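Putative molybdenum cofactor biosynthesis protein D2 (MoaD2) / thiamine S (Mycobacterium smegmatis, PDB 6JC0) probably acts as the small sulfur-carrier subunit of molybdopterin synthase, delivering sulfur from its C-terminal tail during molybdenum cofactor biosynthesis. Local coordinates at residues A15-A20 and P48-V53; T34-L39 and V64-M69. All coordinates share one frame; numbering follows the deposited sequence.

Interaction 1 of 2, residues A15-A20 and P48-V53; sequences AAAAAA and PELARV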
# COMPACT_ATOMS: atom_id res chain seq x y z
N ALA B 15 10.75 -27.81 9.88
CA ALA B 15 10.48 -27.73 8.44
C ALA B 15 11.28 -28.75 7.64
O ALA B 15 11.14 -29.96 7.85
CB ALA B 15 10.76 -26.33 7.93
N ALA B 16 12.12 -28.26 6.73
CA ALA B 16 12.90 -29.13 5.86
C ALA B 16 13.80 -30.10 6.64
O ALA B 16 14.02 -31.23 6.21
CB ALA B 16 13.75 -28.30 4.90
N ALA B 17 14.31 -29.66 7.78
CA ALA B 17 15.16 -30.52 8.61
C ALA B 17 14.35 -31.69 9.16
O ALA B 17 14.78 -32.85 9.08
CB ALA B 17 15.80 -29.72 9.74
N ALA B 18 13.18 -31.39 9.72
CA ALA B 18 12.27 -32.42 10.22
C ALA B 18 11.88 -33.38 9.11
O ALA B 18 11.81 -34.59 9.32
CB ALA B 18 11.02 -31.78 10.83
N ALA B 19 11.64 -32.83 7.92
CA ALA B 19 11.24 -33.64 6.78
C ALA B 19 12.35 -34.61 6.39
O ALA B 19 12.09 -35.78 6.13
CB ALA B 19 10.87 -32.75 5.60
N ALA B 20 13.58 -34.13 6.38
CA ALA B 20 14.71 -34.96 5.98
C ALA B 20 15.09 -35.97 7.06
O ALA B 20 15.49 -37.09 6.76
CB ALA B 20 15.91 -34.08 5.63
N PRO B 48 22.14 -38.75 3.98
CA PRO B 48 22.66 -37.67 3.13
C PRO B 48 21.70 -36.50 2.95
O PRO B 48 22.16 -35.37 2.79
CB PRO B 48 22.92 -38.37 1.80
CG PRO B 48 23.21 -39.78 2.18
CD PRO B 48 22.31 -40.07 3.35
N GLU B 49 20.40 -36.77 2.96
CA GLU B 49 19.40 -35.73 2.75
C GLU B 49 19.40 -34.74 3.91
O GLU B 49 19.41 -33.52 3.70
CB GLU B 49 18.01 -36.32 2.56
CG GLU B 49 17.91 -37.38 1.47
CD GLU B 49 18.24 -38.78 1.97
OE1 GLU B 49 19.40 -39.02 2.34
OE2 GLU B 49 17.32 -39.63 1.99
N LEU B 50 19.38 -35.26 5.13
CA LEU B 50 19.45 -34.41 6.31
C LEU B 50 20.77 -33.65 6.32
O LEU B 50 20.80 -32.44 6.55
CB LEU B 50 19.30 -35.23 7.60
CG LEU B 50 19.44 -34.42 8.89
CD1 LEU B 50 18.44 -33.26 8.92
CD2 LEU B 50 19.28 -35.31 10.12
N ALA B 51 21.86 -34.37 6.06
CA ALA B 51 23.19 -33.78 6.00
C ALA B 51 23.21 -32.60 5.04
O ALA B 51 23.82 -31.56 5.31
CB ALA B 51 24.22 -34.82 5.59
N ARG B 52 22.51 -32.76 3.91
CA ARG B 52 22.39 -31.73 2.90
C ARG B 52 21.63 -30.50 3.42
O ARG B 52 22.08 -29.37 3.27
CB ARG B 52 21.70 -32.29 1.65
CG ARG B 52 22.18 -31.71 0.33
CD ARG B 52 21.50 -32.38 -0.86
NE ARG B 52 21.73 -33.83 -0.89
CZ ARG B 52 20.77 -34.74 -0.72
NH1 ARG B 52 19.52 -34.36 -0.52
NH2 ARG B 52 21.07 -36.03 -0.76
N VAL B 53 20.48 -30.75 4.04
CA VAL B 53 19.66 -29.67 4.59
C VAL B 53 20.39 -28.92 5.70
O VAL B 53 20.29 -27.69 5.80
CB VAL B 53 18.32 -30.21 5.13
CG1 VAL B 53 17.62 -29.18 6.02
CG2 VAL B 53 17.41 -30.62 3.97
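Ala-20 and Leu-50, which touch across the contact, are also tied together by the side-chain amide of Asn-47, which donates through ND2 to Ala-20 O and accepts through OD1 from Leu-50 N. They belong to an antiparallel helix pair of the ubiquitin-like beta-grasp fold, helices 16-21 and 48-54, whose local axes run at 166° and approach to 8.7 Å. Alanine suits this spacing: a lone methyl lets the backbones draw in until the CA atoms of Ala-20 and Leu-50 are 4.8 Å apart. Ala-20 CB points at the partner helix and rests on its backbone, 3.6 Å from Leu-50 CA. One turn on, Val-53 brings both of its branches into the interface. With CG1 anti to the backbone N, that methyl reaches the start of helix 16-21, 4.1 Å from Ala-16 CB and about as far from Ala-17 CB, while CG2 lies 4.1 Å from Ala-20 CB. Leu-50 continues inward to Tyr-13 of strand 6-13, and Ala-16 also packs on a polar side chain of another protein chain. On its way inward Leu-50 sets CD1 3.7 Å from Ala-17 O.

Interaction 2 of 2, residues T34-L39 and V64-M69; sequences TSVAEL and VAVRDM
Two successive bends in the Met-69 side chain, chi2 -64° and chi3 -72°, curl its thioether back so that CE closes on Val-36, whose CG1 stands anti to its own backbone N. The two side chains cross at about a right angle, with Met-69 CE 3.8 Å from Val-36 CG1 and the sulfur only slightly farther from the same methyl. An unbranched, flexible methionine suits this place because it can bend to bring its end against a stiff beta-branched neighbour. Nearer the backbone, Met-69 CB meets Ala-37 CB at 4.1 Å, where a bare methyl leaves room for the loop to come close.

This contact joins the start of helix 36-44 to the turn at 66-69, beyond the short strand near 64-65, in the beta-grasp fold. The helix opens with a capping box: Ser-35 OG accepts from Glu-38 N at 3.0 Å, and Glu-38 OE2 in turn accepts a weak, long bond from Ser-35 N. Serine fits the N-cap, since its short hydroxyl can fold back onto the first turn. The neighbouring amide, Ala-37 N, turns to the loop and gives its hydrogen to Met-69 O at 3.0 Å, in the carbonyl plane and with an N-H...O angle of 151°.

Farther along, Val-36 CG2 touches Val-66 CG1 at 4.3 Å, and Val-66 in turn packs on Tyr-59 and Cys-61 of strand 58-61, so the apolar layer runs from helix to sheet. Backbone bonds from Thr-34 to Leu-73 and from Val-36 to Lys-71 pair the chain leading into the helix with residues 71-73, just beyond Met-69. The first-turn amides of Ala-37 and Glu-38 are thus supplied from two sources, a loop carbonyl and a serine hydroxyl, and the positive end of the helix dipole would be expected to favour both acceptors.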
# COMPACT_ATOMS: atom_id res chain seq x y z
N THR B 34 31.39 -31.33 23.50
CA THR B 34 31.14 -31.41 22.07
C THR B 34 30.64 -30.07 21.55
O THR B 34 29.71 -29.50 22.11
CB THR B 34 30.11 -32.50 21.72
OG1 THR B 34 30.61 -33.79 22.12
CG2 THR B 34 29.82 -32.52 20.23
N SER B 35 31.26 -29.56 20.49
CA SER B 35 30.82 -28.30 19.90
C SER B 35 29.53 -28.51 19.12
O SER B 35 29.20 -29.63 18.74
CB SER B 35 31.90 -27.72 19.00
OG SER B 35 31.98 -28.44 17.78
N VAL B 36 28.81 -27.42 18.86
CA VAL B 36 27.59 -27.50 18.05
C VAL B 36 27.92 -28.04 16.67
O VAL B 36 27.17 -28.85 16.11
CB VAL B 36 26.90 -26.14 17.92
CG1 VAL B 36 25.64 -26.26 17.07
CG2 VAL B 36 26.55 -25.59 19.30
N ALA B 37 29.06 -27.62 16.12
CA ALA B 37 29.51 -28.08 14.81
C ALA B 37 29.72 -29.60 14.79
O ALA B 37 29.29 -30.28 13.87
CB ALA B 37 30.78 -27.35 14.40
N GLU B 38 30.38 -30.12 15.82
CA GLU B 38 30.58 -31.56 15.94
C GLU B 38 29.26 -32.30 16.07
O GLU B 38 29.10 -33.41 15.56
CB GLU B 38 31.46 -31.89 17.15
CG GLU B 38 32.88 -31.37 17.08
CD GLU B 38 33.68 -31.74 18.31
OE1 GLU B 38 33.92 -32.95 18.52
OE2 GLU B 38 34.06 -30.83 19.08
N LEU B 39 28.30 -31.68 16.77
CA LEU B 39 26.97 -32.27 16.92
C LEU B 39 26.28 -32.37 15.57
O LEU B 39 25.69 -33.40 15.24
CB LEU B 39 26.12 -31.44 17.89
CG LEU B 39 24.64 -31.82 17.95
CD1 LEU B 39 24.45 -33.26 18.42
CD2 LEU B 39 23.87 -30.85 18.85
N VAL B 64 18.34 -19.67 22.05
CA VAL B 64 19.27 -18.56 21.86
C VAL B 64 20.15 -18.84 20.64
O VAL B 64 20.76 -19.89 20.55
CB VAL B 64 20.17 -18.33 23.09
CG1 VAL B 64 21.18 -17.22 22.82
CG2 VAL B 64 19.34 -18.00 24.32
N ALA B 65 20.19 -17.89 19.70
CA ALA B 65 20.91 -18.07 18.45
C ALA B 65 22.37 -18.44 18.66
O ALA B 65 23.06 -17.85 19.49
CB ALA B 65 20.81 -16.80 17.60
N VAL B 66 22.84 -19.44 17.91
CA VAL B 66 24.24 -19.85 17.96
C VAL B 66 25.07 -19.02 16.99
O VAL B 66 24.95 -19.16 15.77
CB VAL B 66 24.41 -21.35 17.61
CG1 VAL B 66 25.88 -21.72 17.58
CG2 VAL B 66 23.65 -22.22 18.60
N ARG B 67 25.91 -18.14 17.53
CA ARG B 67 26.75 -17.28 16.71
C ARG B 67 28.07 -17.96 16.37
O ARG B 67 28.60 -17.80 15.27
CB ARG B 67 27.01 -15.95 17.43
CG ARG B 67 25.79 -15.05 17.55
CD ARG B 67 26.10 -13.86 18.45
NE ARG B 67 25.17 -12.75 18.23
CZ ARG B 67 25.22 -11.59 18.89
NH1 ARG B 67 26.16 -11.39 19.80
NH2 ARG B 67 24.33 -10.64 18.63
N ASP B 68 28.60 -18.72 17.33
CA ASP B 68 29.86 -19.43 17.15
C ASP B 68 29.60 -20.94 17.16
O ASP B 68 29.21 -21.50 18.17
CB ASP B 68 30.85 -19.04 18.25
CG ASP B 68 32.22 -19.68 18.07
OD1 ASP B 68 32.52 -20.14 16.95
OD2 ASP B 68 32.99 -19.70 19.05
N MET B 69 29.83 -21.59 16.02
CA MET B 69 29.56 -23.02 15.91
C MET B 69 30.55 -23.86 16.73
O MET B 69 30.35 -25.07 16.91
CB MET B 69 29.59 -23.46 14.45
CG MET B 69 28.43 -22.91 13.64
SD MET B 69 26.83 -23.52 14.21
CE MET B 69 26.92 -25.23 13.66

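Overall arrangement
Interactions 1 and 2 lie on opposite sides of the chain's centre, about 18 Å apart between their own centres, with nearest atoms about 8 Å apart. They share no element, but helices 36-44 and 48-54, one from each, follow each other in the chain, and the four segments alternate along it. Both are partly buried. Contact 15-20/48-53 is helix against helix, mostly aliphatic, with no hydrogen bond across it, and partly flanked by another protein chain. Contact 34-39/64-69 instead sets a helix start against a loop and adds a backbone hydrogen bond to its apolar packing; no other chain of the assembly touches it.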